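Local coordinates for ferrichrome ABC transporter substrate-binding protein (Staphylococcus pseudintermedius, PDB 5FLY), which probably binds iron-loaded hydroxamate siderophores such as ferrichrome at the cell surface and delivers them to an ABC transporter for uptake, at residues K139-A142 against Q143-K146; K132-A135 against D136-Q140; G178-V181 against L182-F186; L188-K192 against A193-A197; Y113-Q116 against Q117-M120. One frame throughout, in Å; residues are numbered along the deposited sequence.

Interaction 1. Residues K139-A142 against Q143-K146; sequences KQTA and QDSK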
loop_
_atom_site.group_PDB
_atom_site.type_symbol
_atom_site.label_atom_id
_atom_site.label_comp_id
_atom_site.label_asym_id
_atom_site.label_seq_id
_atom_site.Cartn_x
_atom_site.Cartn_y
_atom_site.Cartn_z
ATOM N N LYS A 139 -1.055 17.980 -6.658
ATOM C CA LYS A 139 -1.957 19.116 -6.826
ATOM C C LYS A 139 -3.382 18.762 -6.369
ATOM O O LYS A 139 -4.039 19.547 -5.685
ATOM C CB LYS A 139 -1.940 19.568 -8.286
ATOM C CG LYS A 139 -2.776 20.797 -8.581
ATOM C CD LYS A 139 -2.686 21.208 -10.054
ATOM C CE LYS A 139 -1.318 21.770 -10.415
ATOM N NZ LYS A 139 -0.961 22.987 -9.610
ATOM N N GLN A 140 -3.847 17.565 -6.719
ATOM C CA GLN A 140 -5.185 17.128 -6.329
ATOM C C GLN A 140 -5.284 16.966 -4.814
ATOM O O GLN A 140 -6.236 17.465 -4.183
ATOM C CB GLN A 140 -5.532 15.809 -7.027
ATOM C CG GLN A 140 -6.840 15.185 -6.563
ATOM C CD GLN A 140 -8.031 16.016 -6.954
ATOM O OE1 GLN A 140 -8.233 16.297 -8.136
ATOM N NE2 GLN A 140 -8.817 16.440 -5.971
ATOM N N THR A 141 -4.319 16.266 -4.220
ATOM C CA THR A 141 -4.411 15.942 -2.800
ATOM C C THR A 141 -4.124 17.155 -1.918
ATOM O O THR A 141 -4.606 17.236 -0.783
ATOM C CB THR A 141 -3.467 14.767 -2.407
ATOM O OG1 THR A 141 -2.111 15.029 -2.794
ATOM C CG2 THR A 141 -3.932 13.464 -3.053
ATOM N N ALA A 142 -3.380 18.119 -2.445
ATOM C CA ALA A 142 -3.194 19.390 -1.746
ATOM C C ALA A 142 -4.539 20.077 -1.563
ATOM O O ALA A 142 -4.842 20.578 -0.483
ATOM C CB ALA A 142 -2.231 20.290 -2.501
ATOM N N GLN A 143 -5.365 20.074 -2.609
ATOM C CA GLN A 143 -6.695 20.672 -2.503
ATOM C C GLN A 143 -7.582 19.849 -1.579
ATOM O O GLN A 143 -8.283 20.400 -0.730
ATOM C CB GLN A 143 -7.341 20.825 -3.879
ATOM C CG GLN A 143 -8.665 21.573 -3.864
ATOM C CD GLN A 143 -8.559 22.979 -3.287
ATOM O OE1 GLN A 143 -7.737 23.788 -3.719
ATOM N NE2 GLN A 143 -9.395 23.270 -2.297
ATOM N N ASP A 144 -7.539 18.527 -1.728
ATOM C CA ASP A 144 -8.285 17.657 -0.830
ATOM C C ASP A 144 -7.974 17.940 0.642
ATOM O O ASP A 144 -8.882 17.967 1.477
ATOM C CB ASP A 144 -7.979 16.189 -1.114
ATOM C CG ASP A 144 -8.350 15.757 -2.518
ATOM O OD1 ASP A 144 -9.189 16.415 -3.177
ATOM O OD2 ASP A 144 -7.794 14.726 -2.966
ATOM N N SER A 145 -6.690 18.115 0.952
ATOM C CA SER A 145 -6.221 18.360 2.310
ATOM C C SER A 145 -6.856 19.624 2.888
ATOM O O SER A 145 -7.299 19.642 4.041
ATOM C CB SER A 145 -4.687 18.469 2.332
ATOM O OG SER A 145 -4.188 18.656 3.651
ATOM N N LYS A 146 -6.900 20.678 2.077
ATOM C CA LYS A 146 -7.492 21.934 2.500
ATOM C C LYS A 146 -8.988 21.766 2.749
ATOM O O LYS A 146 -9.514 22.306 3.733
ATOM C CB LYS A 146 -7.253 23.019 1.458
ATOM C CG LYS A 146 -5.789 23.350 1.238
ATOM C CD LYS A 146 -5.601 24.281 0.050
ATOM C CE LYS A 146 -4.132 24.529 -0.229
ATOM N NZ LYS A 146 -3.953 25.317 -1.473
#

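Interaction 2. Residues K132-A135 against D136-Q140; sequences KWKA and DWEKQ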
loop_
_atom_site.group_PDB
_atom_site.type_symbol
_atom_site.label_atom_id
_atom_site.label_comp_id
_atom_site.label_asym_id
_atom_site.label_seq_id
_atom_site.Cartn_x
_atom_site.Cartn_y
_atom_site.Cartn_z
ATOM N N LYS A 132 4.706 13.285 -14.298
ATOM C CA LYS A 132 3.401 13.881 -14.602
ATOM C C LYS A 132 2.335 13.372 -13.621
ATOM O O LYS A 132 1.589 14.157 -13.040
ATOM C CB LYS A 132 2.982 13.583 -16.047
ATOM C CG LYS A 132 1.563 14.036 -16.402
ATOM C CD LYS A 132 1.163 13.660 -17.833
ATOM C CE LYS A 132 -0.269 14.101 -18.121
ATOM N NZ LYS A 132 -0.633 13.937 -19.563
ATOM N N TRP A 133 2.288 12.059 -13.427
ATOM C CA TRP A 133 1.380 11.467 -12.458
ATOM C C TRP A 133 1.588 12.052 -11.058
ATOM O O TRP A 133 0.637 12.420 -10.367
ATOM C CB TRP A 133 1.572 9.953 -12.406
ATOM C CG TRP A 133 0.853 9.366 -11.249
ATOM C CD1 TRP A 133 -0.473 9.089 -11.184
ATOM C CD2 TRP A 133 1.406 9.015 -9.969
ATOM N NE1 TRP A 133 -0.790 8.590 -9.943
ATOM C CE2 TRP A 133 0.347 8.529 -9.182
ATOM C CE3 TRP A 133 2.691 9.057 -9.421
ATOM C CZ2 TRP A 133 0.532 8.086 -7.870
ATOM C CZ3 TRP A 133 2.875 8.623 -8.113
ATOM C CH2 TRP A 133 1.798 8.139 -7.356
ATOM N N LYS A 134 2.839 12.127 -10.632
ATOM C CA LYS A 134 3.164 12.681 -9.317
ATOM C C LYS A 134 2.695 14.127 -9.145
ATOM O O LYS A 134 2.127 14.494 -8.115
ATOM C CB LYS A 134 4.667 12.589 -9.089
ATOM C CG LYS A 134 5.099 12.935 -7.699
ATOM C CD LYS A 134 6.596 12.866 -7.564
ATOM C CE LYS A 134 7.028 13.142 -6.145
ATOM N NZ LYS A 134 8.490 13.220 -6.073
ATOM N N ALA A 135 2.946 14.954 -10.151
ATOM C CA ALA A 135 2.546 16.356 -10.086
ATOM C C ALA A 135 1.033 16.485 -10.000
ATOM O O ALA A 135 0.529 17.297 -9.230
ATOM C CB ALA A 135 3.066 17.108 -11.281
ATOM N N ASP A 136 0.316 15.673 -10.770
ATOM C CA ASP A 136 -1.143 15.693 -10.744
ATOM C C ASP A 136 -1.665 15.243 -9.385
ATOM O O ASP A 136 -2.595 15.837 -8.823
ATOM C CB ASP A 136 -1.734 14.794 -11.831
ATOM C CG ASP A 136 -1.454 15.289 -13.242
ATOM O OD1 ASP A 136 -1.151 16.485 -13.418
ATOM O OD2 ASP A 136 -1.548 14.471 -14.182
ATOM N N TRP A 137 -1.064 14.181 -8.860
ATOM C CA TRP A 137 -1.450 13.645 -7.555
ATOM C C TRP A 137 -1.238 14.671 -6.434
ATOM O O TRP A 137 -2.083 14.849 -5.551
ATOM C CB TRP A 137 -0.650 12.362 -7.278
ATOM C CG TRP A 137 -0.772 11.842 -5.884
ATOM C CD1 TRP A 137 0.127 11.976 -4.862
ATOM C CD2 TRP A 137 -1.860 11.080 -5.366
ATOM N NE1 TRP A 137 -0.348 11.346 -3.738
ATOM C CE2 TRP A 137 -1.570 10.799 -4.019
ATOM C CE3 TRP A 137 -3.060 10.627 -5.907
ATOM C CZ2 TRP A 137 -2.437 10.063 -3.210
ATOM C CZ3 TRP A 137 -3.923 9.899 -5.101
ATOM C CH2 TRP A 137 -3.607 9.627 -3.774
ATOM N N GLU A 138 -0.112 15.373 -6.475
ATOM C CA GLU A 138 0.209 16.323 -5.418
ATOM C C GLU A 138 -0.727 17.523 -5.454
ATOM O O GLU A 138 -1.164 18.011 -4.411
ATOM C CB GLU A 138 1.673 16.755 -5.536
ATOM C CG GLU A 138 2.611 15.650 -5.098
ATOM C CD GLU A 138 4.067 15.991 -5.264
ATOM O OE1 GLU A 138 4.408 16.786 -6.170
ATOM O OE2 GLU A 138 4.872 15.446 -4.478
ATOM N N LYS A 139 -1.055 17.980 -6.658
ATOM C CA LYS A 139 -1.957 19.116 -6.826
ATOM C C LYS A 139 -3.382 18.762 -6.369
ATOM O O LYS A 139 -4.039 19.547 -5.685
ATOM C CB LYS A 139 -1.940 19.568 -8.286
ATOM C CG LYS A 139 -2.776 20.797 -8.581
ATOM C CD LYS A 139 -2.686 21.208 -10.054
ATOM C CE LYS A 139 -1.318 21.770 -10.415
ATOM N NZ LYS A 139 -0.961 22.987 -9.610
ATOM N N GLN A 140 -3.847 17.565 -6.719
ATOM C CA GLN A 140 -5.185 17.128 -6.329
ATOM C C GLN A 140 -5.284 16.966 -4.814
ATOM O O GLN A 140 -6.236 17.465 -4.183
ATOM C CB GLN A 140 -5.532 15.809 -7.027
ATOM C CG GLN A 140 -6.840 15.185 -6.563
ATOM C CD GLN A 140 -8.031 16.016 -6.954
ATOM O OE1 GLN A 140 -8.233 16.297 -8.136
ATOM N NE2 GLN A 140 -8.817 16.440 -5.971
#

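Interaction 3. Residues G178-V181 against L182-F186; sequences GSEV and LYQAF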
loop_
_atom_site.group_PDB
_atom_site.type_symbol
_atom_site.label_atom_id
_atom_site.label_comp_id
_atom_site.label_asym_id
_atom_site.label_seq_id
_atom_site.Cartn_x
_atom_site.Cartn_y
_atom_site.Cartn_z
ATOM N N GLY A 178 -4.699 2.974 3.386
ATOM C CA GLY A 178 -5.018 4.392 3.385
ATOM C C GLY A 178 -4.018 5.289 4.097
ATOM O O GLY A 178 -4.166 6.509 4.083
ATOM N N SER A 179 -2.985 4.704 4.697
ATOM C CA SER A 179 -2.025 5.475 5.479
ATOM C C SER A 179 -1.314 6.533 4.633
ATOM O O SER A 179 -1.128 7.666 5.079
ATOM C CB SER A 179 -1.001 4.545 6.144
ATOM O OG SER A 179 -0.250 3.825 5.186
ATOM N N GLU A 180 -0.941 6.179 3.407
ATOM C CA GLU A 180 -0.253 7.134 2.548
ATOM C C GLU A 180 -1.159 8.322 2.246
ATOM O O GLU A 180 -0.728 9.473 2.326
ATOM C CB GLU A 180 0.202 6.458 1.267
ATOM C CG GLU A 180 1.232 5.371 1.518
ATOM C CD GLU A 180 0.644 4.017 1.885
ATOM O OE1 GLU A 180 -0.603 3.841 1.877
ATOM O OE2 GLU A 180 1.472 3.112 2.156
ATOM N N VAL A 181 -2.409 8.042 1.901
ATOM C CA VAL A 181 -3.341 9.117 1.591
ATOM C C VAL A 181 -3.613 9.993 2.826
ATOM O O VAL A 181 -3.587 11.224 2.737
ATOM C CB VAL A 181 -4.652 8.554 1.028
ATOM C CG1 VAL A 181 -5.719 9.649 0.945
ATOM C CG2 VAL A 181 -4.398 7.910 -0.329
ATOM N N LEU A 182 -3.880 9.360 3.965
ATOM C CA LEU A 182 -4.292 10.069 5.170
ATOM C C LEU A 182 -3.165 10.896 5.785
ATOM O O LEU A 182 -3.371 12.076 6.075
ATOM C CB LEU A 182 -4.843 9.081 6.189
ATOM C CG LEU A 182 -6.161 8.421 5.778
ATOM C CD1 LEU A 182 -6.455 7.200 6.639
ATOM C CD2 LEU A 182 -7.315 9.444 5.823
ATOM N N TYR A 183 -1.981 10.305 5.952
ATOM C CA TYR A 183 -0.895 10.960 6.682
ATOM C C TYR A 183 0.054 11.769 5.801
ATOM O O TYR A 183 0.627 12.767 6.263
ATOM C CB TYR A 183 -0.083 9.927 7.457
ATOM C CG TYR A 183 -0.897 9.166 8.470
ATOM C CD1 TYR A 183 -1.497 9.822 9.539
ATOM C CD2 TYR A 183 -1.076 7.796 8.353
ATOM C CE1 TYR A 183 -2.245 9.118 10.493
ATOM C CE2 TYR A 183 -1.830 7.089 9.285
ATOM C CZ TYR A 183 -2.405 7.759 10.347
ATOM O OH TYR A 183 -3.142 7.048 11.275
ATOM N N GLN A 184 0.261 11.333 4.561
ATOM C CA GLN A 184 1.193 12.027 3.677
ATOM C C GLN A 184 0.460 12.953 2.710
ATOM O O GLN A 184 0.714 14.163 2.704
ATOM C CB GLN A 184 2.062 11.030 2.905
ATOM C CG GLN A 184 2.870 10.115 3.822
ATOM C CD GLN A 184 3.786 9.180 3.070
ATOM O OE1 GLN A 184 4.614 9.614 2.255
ATOM N NE2 GLN A 184 3.623 7.873 3.304
ATOM N N ALA A 185 -0.430 12.401 1.892
ATOM C CA ALA A 185 -1.117 13.204 0.871
ATOM C C ALA A 185 -2.055 14.253 1.495
ATOM O O ALA A 185 -2.057 15.409 1.058
ATOM C CB ALA A 185 -1.895 12.309 -0.084
ATOM N N PHE A 186 -2.857 13.856 2.488
ATOM C CA PHE A 186 -3.797 14.784 3.132
ATOM C C PHE A 186 -3.168 15.497 4.337
ATOM O O PHE A 186 -3.721 16.486 4.832
ATOM C CB PHE A 186 -5.073 14.080 3.627
ATOM C CG PHE A 186 -5.986 13.544 2.544
ATOM C CD1 PHE A 186 -5.844 13.900 1.215
ATOM C CD2 PHE A 186 -7.015 12.662 2.892
ATOM C CE1 PHE A 186 -6.718 13.374 0.246
ATOM C CE2 PHE A 186 -7.887 12.151 1.929
ATOM C CZ PHE A 186 -7.730 12.503 0.611
#

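Interaction 4. Residues L188-K192 against A193-A197; sequences LQMPK and ALDDA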
loop_
_atom_site.group_PDB
_atom_site.type_symbol
_atom_site.label_atom_id
_atom_site.label_comp_id
_atom_site.label_asym_id
_atom_site.label_seq_id
_atom_site.Cartn_x
_atom_site.Cartn_y
_atom_site.Cartn_z
ATOM N N LEU A 188 -2.846 14.684 7.507
ATOM C CA LEU A 188 -3.507 14.551 8.801
ATOM C C LEU A 188 -2.529 14.002 9.842
ATOM O O LEU A 188 -1.578 13.303 9.508
ATOM C CB LEU A 188 -4.731 13.645 8.684
ATOM C CG LEU A 188 -5.801 14.190 7.741
ATOM C CD1 LEU A 188 -6.824 13.134 7.433
ATOM C CD2 LEU A 188 -6.486 15.409 8.374
ATOM N N GLN A 189 -2.772 14.311 11.107
ATOM C CA GLN A 189 -1.836 13.957 12.158
ATOM C C GLN A 189 -1.991 12.521 12.608
ATOM O O GLN A 189 -3.073 11.939 12.548
ATOM C CB GLN A 189 -2.011 14.872 13.369
ATOM C CG GLN A 189 -2.003 16.361 13.048
ATOM C CD GLN A 189 -0.861 16.770 12.144
ATOM O OE1 GLN A 189 -1.079 17.258 11.028
ATOM N NE2 GLN A 189 0.365 16.588 12.621
ATOM N N MET A 190 -0.884 11.961 13.065
ATOM C CA MET A 190 -0.892 10.659 13.710
ATOM C C MET A 190 -0.719 10.864 15.206
ATOM O O MET A 190 0.198 11.572 15.625
ATOM C CB MET A 190 0.213 9.768 13.162
ATOM C CG MET A 190 0.206 8.366 13.754
ATOM S SD MET A 190 1.515 7.374 13.034
ATOM C CE MET A 190 0.766 6.964 11.457
ATOM N N PRO A 191 -1.602 10.251 16.023
ATOM C CA PRO A 191 -1.438 10.352 17.475
ATOM C C PRO A 191 -0.050 9.888 17.898
ATOM O O PRO A 191 0.469 8.900 17.357
ATOM C CB PRO A 191 -2.525 9.429 18.019
ATOM C CG PRO A 191 -3.564 9.402 16.944
ATOM C CD PRO A 191 -2.799 9.468 15.658
ATOM N N LYS A 192 0.552 10.619 18.830
ATOM C CA LYS A 192 1.922 10.333 19.261
ATOM C C LYS A 192 2.149 8.875 19.679
ATOM O O LYS A 192 3.157 8.274 19.304
ATOM C CB LYS A 192 2.300 11.269 20.411
ATOM C CG LYS A 192 3.682 11.024 21.023
ATOM C CD LYS A 192 4.804 11.144 20.016
ATOM C CE LYS A 192 6.164 11.177 20.696
ATOM N NZ LYS A 192 7.259 11.136 19.695
ATOM N N ALA A 193 1.218 8.300 20.434
ATOM C CA ALA A 193 1.415 6.940 20.933
ATOM C C ALA A 193 1.452 5.945 19.783
ATOM O O ALA A 193 2.183 4.952 19.823
ATOM C CB ALA A 193 0.328 6.563 21.920
ATOM N N LEU A 194 0.641 6.220 18.770
ATOM C CA LEU A 194 0.543 5.375 17.589
ATOM C C LEU A 194 1.810 5.517 16.743
ATOM O O LEU A 194 2.347 4.536 16.242
ATOM C CB LEU A 194 -0.698 5.752 16.779
ATOM C CG LEU A 194 -0.883 5.006 15.460
ATOM C CD1 LEU A 194 -0.804 3.491 15.657
ATOM C CD2 LEU A 194 -2.213 5.392 14.820
ATOM N N ASP A 195 2.300 6.748 16.610
ATOM C CA ASP A 195 3.562 6.998 15.936
ATOM C C ASP A 195 4.669 6.163 16.569
ATOM O O ASP A 195 5.382 5.430 15.870
ATOM C CB ASP A 195 3.908 8.495 15.995
ATOM C CG ASP A 195 5.093 8.869 15.124
ATOM O OD1 ASP A 195 5.504 8.070 14.258
ATOM O OD2 ASP A 195 5.608 9.991 15.303
ATOM N N ASP A 196 4.803 6.264 17.886
ATOM C CA ASP A 196 5.859 5.542 18.590
ATOM C C ASP A 196 5.731 4.023 18.442
ATOM O O ASP A 196 6.738 3.335 18.257
ATOM C CB ASP A 196 5.867 5.927 20.069
ATOM C CG ASP A 196 6.312 7.360 20.290
ATOM O OD1 ASP A 196 6.922 7.957 19.373
ATOM O OD2 ASP A 196 6.055 7.891 21.386
ATOM N N ALA A 197 4.502 3.512 18.501
ATOM C CA ALA A 197 4.244 2.077 18.372
ATOM C C ALA A 197 4.467 1.536 16.961
ATOM O O ALA A 197 4.620 0.324 16.801
ATOM C CB ALA A 197 2.818 1.748 18.820
#

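Interaction 5. Residues Y113-Q116 against Q117-M120; sequences YLEQ and QEAM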
loop_
_atom_site.group_PDB
_atom_site.type_symbol
_atom_site.label_atom_id
_atom_site.label_comp_id
_atom_site.label_asym_id
_atom_site.label_seq_id
_atom_site.Cartn_x
_atom_site.Cartn_y
_atom_site.Cartn_z
ATOM N N TYR A 113 5.771 5.784 -0.754
ATOM C CA TYR A 113 4.899 5.374 -1.844
ATOM C C TYR A 113 5.151 6.125 -3.147
ATOM O O TYR A 113 4.919 5.582 -4.219
ATOM C CB TYR A 113 3.438 5.512 -1.404
ATOM C CG TYR A 113 2.854 6.902 -1.384
ATOM C CD1 TYR A 113 3.252 7.852 -0.450
ATOM C CD2 TYR A 113 1.836 7.228 -2.256
ATOM C CE1 TYR A 113 2.690 9.122 -0.443
ATOM C CE2 TYR A 113 1.267 8.472 -2.253
ATOM C CZ TYR A 113 1.684 9.415 -1.340
ATOM O OH TYR A 113 1.073 10.655 -1.371
ATOM N N LEU A 114 5.640 7.358 -3.057
ATOM C CA LEU A 114 5.974 8.127 -4.256
ATOM C C LEU A 114 7.323 7.681 -4.838
ATOM O O LEU A 114 7.441 7.464 -6.047
ATOM C CB LEU A 114 5.990 9.632 -3.942
ATOM C CG LEU A 114 4.647 10.209 -3.470
ATOM C CD1 LEU A 114 4.748 11.690 -3.131
ATOM C CD2 LEU A 114 3.563 10.010 -4.497
ATOM N N GLU A 115 8.325 7.531 -3.977
ATOM C CA GLU A 115 9.625 6.957 -4.362
ATOM C C GLU A 115 9.444 5.578 -4.997
ATOM O O GLU A 115 10.156 5.191 -5.906
ATOM C CB GLU A 115 10.538 6.842 -3.133
ATOM C CG GLU A 115 10.875 8.186 -2.486
ATOM C CD GLU A 115 11.633 8.044 -1.169
ATOM O OE1 GLU A 115 11.572 6.963 -0.530
ATOM O OE2 GLU A 115 12.305 9.027 -0.774
ATOM N N GLN A 116 8.487 4.824 -4.479
ATOM C CA GLN A 116 8.206 3.497 -5.009
ATOM C C GLN A 116 7.765 3.570 -6.481
ATOM O O GLN A 116 8.246 2.826 -7.324
ATOM C CB GLN A 116 7.136 2.831 -4.142
ATOM C CG GLN A 116 6.695 1.440 -4.561
ATOM C CD GLN A 116 5.622 0.925 -3.642
ATOM O OE1 GLN A 116 5.906 0.537 -2.509
ATOM N NE2 GLN A 116 4.370 0.975 -4.092
ATOM N N GLN A 117 6.870 4.495 -6.796
ATOM C CA GLN A 117 6.358 4.581 -8.152
ATOM C C GLN A 117 7.460 5.137 -9.054
ATOM O O GLN A 117 7.593 4.746 -10.217
ATOM C CB GLN A 117 5.092 5.432 -8.197
ATOM C CG GLN A 117 4.428 5.492 -9.574
ATOM C CD GLN A 117 4.002 4.136 -10.141
ATOM O OE1 GLN A 117 4.060 3.119 -9.463
ATOM N NE2 GLN A 117 3.578 4.130 -11.401
ATOM N N GLU A 118 8.289 6.010 -8.497
ATOM C CA GLU A 118 9.454 6.488 -9.245
ATOM C C GLU A 118 10.403 5.343 -9.591
ATOM O O GLU A 118 10.969 5.311 -10.684
ATOM C CB GLU A 118 10.180 7.573 -8.461
ATOM C CG GLU A 118 9.332 8.832 -8.355
ATOM C CD GLU A 118 9.911 9.912 -7.458
ATOM O OE1 GLU A 118 10.673 9.585 -6.518
ATOM O OE2 GLU A 118 9.591 11.096 -7.708
ATOM N N ALA A 119 10.567 4.393 -8.678
ATOM C CA ALA A 119 11.355 3.199 -8.968
ATOM C C ALA A 119 10.727 2.374 -10.102
ATOM O O ALA A 119 11.436 1.850 -10.955
ATOM C CB ALA A 119 11.502 2.342 -7.732
ATOM N N MET A 120 9.398 2.261 -10.118
ATOM C CA MET A 120 8.728 1.540 -11.190
ATOM C C MET A 120 8.979 2.234 -12.514
ATOM O O MET A 120 9.261 1.574 -13.507
ATOM C CB MET A 120 7.219 1.417 -10.929
ATOM C CG MET A 120 6.883 0.724 -9.596
ATOM S SD MET A 120 7.524 -0.934 -9.379
ATOM C CE MET A 120 8.991 -0.585 -8.384
HETATM O O HOH W 1 3.855 2.160 -6.920
#

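Interaction 1. Residues K139-A142 against Q143-K146
Gln-140 and Asp-144, one helical turn apart, are joined by a side-chain hydrogen bond: NE2 of Gln-140 donates to OD1 of Asp-144 (2.8 Å). The bond lies in the amide plane of Gln-140 but reaches OD1 from its syn side, 28° out of the carboxylate plane, and is somewhat bent. Gln-140 leaves the helix with CG anti to the backbone N (chi1 173°) and then bends at chi2 (67°), which turns its amide along the helix toward the carboxylate. Other charges hold Asp-144 as well: OD1 is salt-bridged to Lys-273 and OD2 to Arg-269, both on helix 262-278. Backbone bonds run from Asp-144 N to Gln-140 O (3.0 Å) and from Ser-145 N to Thr-141 O (2.9 Å); the link from Gln-143 N to Lys-139 O is weak at 3.4 Å. Carbon-to-oxygen contacts add to these. CG2 of Thr-141 comes within 4.1 Å of OD2 of Asp-144, while its OG1 bonds back to the carbonyl of Trp-137. On Lys-146 the aliphatic chain starts beside the carbonyl of Ala-142, CG lying 3.4 Å from that O. Ser-145 OG, in turn, is hydrogen-bonded to the carbonyl of Phe-186. With an amide and two cationic side chains around it, the buried carboxylate of Asp-144 is probably kept ionised, and it ties helix 127-152 to helix 262-278.

Interaction 2. Residues K132-A135 against D136-Q140
Trp-137 N donates to Trp-133 O (2.9 Å) and Glu-138 N to Lys-134 O (2.9 Å), two of the i to i+4 backbone bonds that run through this part of helix 127-152. Asp-136 N to Lys-132 O and Lys-139 N to Ala-135 O complete the set. Charged side chains add a looser layer. NZ of Lys-134 stops 4.5 Å from OE2 of Glu-138, beyond salt-bridge range, and the two chains meet instead through CE of Lys-134, 3.6 Å from that oxygen. The ammonium group of Lys-134 is spent on Glu-118, with which it forms a salt bridge. Lys-132, fully extended, passes its CG 3.8 Å from OD2 of Asp-136, but its NZ stays 5.5 Å from that OD2, not in contact. On the buried side, the two indoles stand four residues apart and so on the same flank; they share CG anti to the backbone N (chi1 169° and 170°), and their planes are only 17° from parallel. Yet they are slid apart: the six-membered ring of Trp-133 and the five-membered ring of Trp-137 have centroids 5.4 Å apart and barely overlap. CB of Trp-137 lies 4.4 Å from CE2 of Trp-133. NE1 of Trp-137 is hydrogen-bonded to OH of Tyr-113. The paired indoles fill the space between three other helices: Trp-133 packs on Leu-114 and Gln-117 of helix 113-124 and on Pro-262 and Leu-265 of helix 262-278, while Trp-137 reaches Val-181 and Ala-185 of helix 179-185.

Interaction 3. Residues G178-V181 against L182-F186
Val-181 and Phe-186 meet through a CH-pi contact: CG1 of Val-181 sits over one face of the phenyl ring, 3.6 Å from its centroid and 20° off the ring normal. With CG1 anti to the backbone N (chi1 170°), this branch of Val-181 faces the ring, while CG2 turns to Trp-137 of helix 127-152. Ser-179 meets Tyr-183 differently, its CB lying in plane at the ring edge, 3.9 Å from CD2. Their hydroxyls have other partners: Ser-179 OG bonds to Gly-176 and Trp-175, Tyr-183 OH to the carbonyl of Val-158. Glu-180 and Gln-184 run side by side, CG of Glu-180 being 3.9 Å from NE2 of Gln-184; the carboxylate is held by Gly-176 N and Asn-260, and the amide bonds to Lys-173 O and Asn-174. Among the backbone bonds, Leu-182 N to Gly-178 O (2.9 Å) is an ordinary helical one starting at the N-cap glycine. Farther on the spacing widens to i+5. Glu-180 O accepts from Ala-185 N at 3.0 Å as well as from Gln-184 N, which comes from above the carbonyl plane, and Phe-186 N reaches Val-181 O at 2.7 Å. This is a short alpha-helix with a pi-type turn at 182-185, lying near the ligand cleft of a class III solute-binding protein, with the side chain of Glu-180 about 6 Å from the bound polyether.

Interaction 4. Residues L188-K192 against A193-A197
Lys-192 and Asp-196 form an i to i+4 salt bridge on the first turn of helix 192-198, whose N-cap is Pro-191. NZ of Lys-192 meets OD1 of Asp-196 at 3.2 Å, on the syn lone pair of OD1. Lys-192 sets CG opposite its backbone N and folds at chi2 (59°), carrying CE to 3.4 Å from OD2 of Asp-196. The backbone beneath is regular: Asp-196 N donates to Lys-192 O, and Asp-195 N to Pro-191 O at 2.9 Å, while Leu-194 N gives that same carbonyl a weak, strongly bent bond. On the inner flank Met-190 and Leu-194 cross at about a right angle, CG against CG at 3.9 Å. The Pro-191 ring adds a lighter touch, CD lying 4.2 Å from CD2 of Leu-194. Behind this layer stand Tyr-183, against which both Met-190 and Leu-194 pack, and Thr-159 of strand 158-164, touched by Pro-191 and Leu-194. Backbone bonds from Gln-189 to Thr-156 and Val-158 fix the loop that leads into the helix. Met-190, bent at chi3, lays its SD 3.6 Å from CA of Asp-195.

Interaction 5. Residues Y113-Q116 against Q117-M120
Met-120 and Ala-119 close tightly on the carbonyl of Gln-116. Met-120 curls back over the preceding turn, CG lying 3.4 Å and CE 3.6 Å from O of Gln-116, the carbonyl that its own N also bonds. CB of Ala-119 fits against the same Gln-116 O at 3.3 Å. Beside this tight part, the amides of Gln-116 and Gln-117 are bridged by a water that accepts from NE2 of Gln-116 (3.1 Å) and donates to OE1 of Gln-117 (2.7 Å). Both put CG anti to the backbone N, but Gln-116 stays extended whereas Gln-117 bends at chi2 (59°), and this difference lets their amides converge on one water. Each amide nitrogen has a further partner: NE2 of Gln-116 bonds to Asn-260 OD1 and NE2 of Gln-117 to the carbonyl of Gly-38. In this class III solute-binding protein, helix 113-124 follows strand 103-106, an outermost strand of the parallel sheet, and precedes the long helix 127-152; the side chain of Gln-116 lies about 6 Å from the bound polyether. Packing is looser on the flank carrying the two partly exposed glutamates. There CG of Glu-115 comes no closer than 4.3 Å to OE1 of Glu-118, and the like charges stay apart, OE2 of Glu-115 being 6.0 Å from OE1 of Glu-118. The extended Glu-118 has its CG near the carbonyl of Leu-114, and its OE2 finds its partner, Lys-134, on helix 127-152.

In the fold
Interactions 1 and 2 are successive parts of helix 127-152, centres 10 Å apart and sharing Lys-139 and Gln-140. Interaction 5 packs on interaction 2 where Leu-114 CD2 lies 3.8 Å from Trp-133 CH2. Interaction 3 packs on all four others: Thr-141 CB lies 3.7 Å from Ala-185 CB, Glu-180 CG 3.7 Å from Tyr-113 CG, and Tyr-183 CE2 3.4 Å from Met-190 CE of interaction 4. Interactions 3 and 5 each bring a side chain, Glu-180 and Gln-116, to about 6 Å from the bound polyether, and both of these residues bond Asn-260; the side chains of Leu-194 and Trp-133 are about 12 and 13 Å from the polyether.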